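Local coordinates for protein acidocalcisomal pyrophosphatase (Trypanosoma brucei brucei, PDB 5C5V) that probably hydrolyses inorganic pyrophosphate with the help of magnesium ions, and carries an EF-hand domain in addition to its pyrophosphatase domain, at residues 46-51 against 65-70. Residues are numbered along the deposited sequence; the frame is centred on the assembly and turned at random.
Sequences KAMKAE and WAWWCS
With CG set anti to the backbone N (chi1 159°), Trp-67 sends its indole from helix 61-69 toward helix 43-53, and the like torsion of Met-48 (chi1 166°) lays the thioether chain by the benzenoid end. The case illustrates how one large aromatic side chain can bridge two helices whose backbones stay well apart: even the nearest CA atoms, those of Glu-51 and Trp-67, are separated by 7.8 Å. Met-48 CG comes within 3.6 Å of Trp-67 CZ2. Its sulfur sits at the edge of the ring, with SD 5.3 Å from the centroid of the six-membered ring of Trp-67, a Met-aromatic contact. The pyrrole end is treated differently. Here Glu-51 brings OE1 near the ring plane, 3.0 Å from Trp-67 NE1, and the indole N-H is directed at it in a weak, bent hydrogen bond (132°), to be read with caution because the position of OE1 is less sure. The carboxylate is steeply inclined to the ring. Glu-51 CB also lies close to the pyrrole edge, 3.6 Å from Trp-67 NE1. Within 65-70, Ser-70 OG bonds back to Trp-67 O at 2.6 Å; Ser-70 N reaches the same oxygen, so two donors of one residue grip it. Leu-36 of helix 26-36 touches both Met-48 and Trp-67. Far from the magnesium and imidodiphosphate site, the contact joins two successive helices of the N-terminal region, packing consistent with the helix-loop-helix pairs of EF-hand domains.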
loop_
_atom_site.group_PDB
_atom_site.type_symbol
_atom_site.label_atom_id
_atom_site.label_comp_id
_atom_site.label_asym_id
_atom_site.label_seq_id
_atom_site.Cartn_x
_atom_site.Cartn_y
_atom_site.Cartn_z
ATOM N N LYS A 46 -42.440 45.087 -5.079
ATOM C CA LYS A 46 -43.253 45.527 -3.945
ATOM C C LYS A 46 -44.243 44.416 -3.632
ATOM O O LYS A 46 -44.392 43.997 -2.478
ATOM C CB LYS A 46 -43.987 46.827 -4.279
ATOM C CG LYS A 46 -44.735 47.509 -3.137
ATOM C CD LYS A 46 -45.490 48.706 -3.682
ATOM C CE LYS A 46 -46.234 49.501 -2.598
ATOM N NZ LYS A 46 -45.330 50.187 -1.629
ATOM N N ALA A 47 -44.861 43.896 -4.687
ATOM C CA ALA A 47 -45.775 42.767 -4.577
ATOM C C ALA A 47 -45.080 41.525 -4.014
ATOM O O ALA A 47 -45.728 40.661 -3.426
ATOM C CB ALA A 47 -46.396 42.448 -5.945
ATOM N N MET A 48 -43.767 41.421 -4.207
ATOM C CA MET A 48 -43.040 40.236 -3.764
ATOM C C MET A 48 -42.689 40.238 -2.269
ATOM O O MET A 48 -43.027 39.297 -1.556
ATOM C CB MET A 48 -41.772 40.076 -4.603
ATOM C CG MET A 48 -40.758 39.100 -4.049
ATOM S SD MET A 48 -39.469 38.808 -5.263
ATOM C CE MET A 48 -38.821 40.450 -5.518
ATOM N N LYS A 49 -42.018 41.283 -1.793
ATOM C CA LYS A 49 -41.672 41.364 -0.376
ATOM C C LYS A 49 -42.925 41.431 0.510
ATOM O O LYS A 49 -42.938 40.928 1.638
ATOM C CB LYS A 49 -40.765 42.564 -0.085
ATOM C CG LYS A 49 -40.257 42.569 1.368
ATOM C CD LYS A 49 -39.369 43.760 1.672
ATOM C CE LYS A 49 -37.912 43.442 1.367
ATOM N NZ LYS A 49 -37.015 44.564 1.777
ATOM N N ALA A 50 -43.966 42.085 0.018
ATOM C CA ALA A 50 -45.206 42.131 0.774
ATOM C C ALA A 50 -45.780 40.717 0.884
ATOM O O ALA A 50 -46.272 40.326 1.938
ATOM C CB ALA A 50 -46.214 43.081 0.115
ATOM N N GLU A 51 -45.715 39.963 -0.210
ATOM C CA GLU A 51 -46.231 38.599 -0.233
ATOM C C GLU A 51 -45.499 37.659 0.738
ATOM O O GLU A 51 -46.121 36.800 1.370
ATOM C CB GLU A 51 -46.162 38.026 -1.656
ATOM C CG GLU A 51 -47.277 38.482 -2.592
ATOM C CD GLU A 51 -47.099 37.958 -4.011
ATOM O OE1 GLU A 51 -46.319 36.998 -4.184
ATOM O OE2 GLU A 51 -47.732 38.488 -4.957
ATOM N N TRP A 65 -41.170 27.688 -1.163
ATOM C CA TRP A 65 -41.507 27.006 -2.407
ATOM C C TRP A 65 -42.960 27.271 -2.782
ATOM O O TRP A 65 -43.264 27.557 -3.936
ATOM C CB TRP A 65 -41.262 25.508 -2.281
ATOM C CG TRP A 65 -41.561 24.698 -3.526
ATOM C CD1 TRP A 65 -42.396 23.620 -3.617
ATOM C CD2 TRP A 65 -41.006 24.882 -4.840
ATOM N NE1 TRP A 65 -42.402 23.129 -4.902
ATOM C CE2 TRP A 65 -41.558 23.884 -5.671
ATOM C CE3 TRP A 65 -40.099 25.791 -5.391
ATOM C CZ2 TRP A 65 -41.230 23.768 -7.020
ATOM C CZ3 TRP A 65 -39.780 25.677 -6.733
ATOM C CH2 TRP A 65 -40.342 24.671 -7.531
ATOM N N ALA A 66 -43.853 27.178 -1.797
ATOM C CA ALA A 66 -45.271 27.419 -2.008
ATOM C C ALA A 66 -45.514 28.821 -2.544
ATOM O O ALA A 66 -46.282 29.006 -3.494
ATOM C CB ALA A 66 -46.046 27.205 -0.714
ATOM N N TRP A 67 -44.879 29.806 -1.915
ATOM C CA TRP A 67 -44.981 31.184 -2.364
ATOM C C TRP A 67 -44.503 31.324 -3.804
ATOM O O TRP A 67 -45.163 31.959 -4.637
ATOM C CB TRP A 67 -44.171 32.113 -1.462
ATOM C CG TRP A 67 -43.841 33.395 -2.150
ATOM C CD1 TRP A 67 -44.647 34.492 -2.282
ATOM C CD2 TRP A 67 -42.631 33.698 -2.856
ATOM N NE1 TRP A 67 -44.002 35.467 -3.011
ATOM C CE2 TRP A 67 -42.761 35.003 -3.371
ATOM C CE3 TRP A 67 -41.448 32.992 -3.099
ATOM C CZ2 TRP A 67 -41.748 35.618 -4.111
ATOM C CZ3 TRP A 67 -40.444 33.604 -3.832
ATOM C CH2 TRP A 67 -40.601 34.904 -4.329
ATOM N N TRP A 68 -43.357 30.724 -4.095
ATOM C CA TRP A 68 -42.775 30.807 -5.422
ATOM C C TRP A 68 -43.707 30.235 -6.483
ATOM O O TRP A 68 -43.934 30.859 -7.523
ATOM C CB TRP A 68 -41.445 30.076 -5.464
ATOM C CG TRP A 68 -40.909 29.908 -6.842
ATOM C CD1 TRP A 68 -41.025 28.810 -7.641
ATOM C CD2 TRP A 68 -40.167 30.871 -7.590
ATOM N NE1 TRP A 68 -40.397 29.026 -8.837
ATOM C CE2 TRP A 68 -39.861 30.286 -8.835
ATOM C CE3 TRP A 68 -39.728 32.172 -7.327
ATOM C CZ2 TRP A 68 -39.138 30.955 -9.818
ATOM C CZ3 TRP A 68 -39.009 32.834 -8.297
ATOM C CH2 TRP A 68 -38.721 32.227 -9.530
ATOM N N CYS A 69 -44.239 29.046 -6.218
ATOM C CA CYS A 69 -45.120 28.366 -7.160
ATOM C C CYS A 69 -46.460 29.077 -7.350
ATOM O O CYS A 69 -47.151 28.826 -8.336
ATOM C CB CYS A 69 -45.368 26.924 -6.729
ATOM S SG CYS A 69 -43.980 25.816 -7.041
ATOM N N SER A 70 -46.833 29.941 -6.408
ATOM C CA SER A 70 -48.110 30.643 -6.481
ATOM C C SER A 70 -48.093 31.834 -7.446
ATOM O O SER A 70 -49.138 32.377 -7.776
ATOM C CB SER A 70 -48.524 31.111 -5.087
ATOM O OG SER A 70 -47.788 32.256 -4.697
#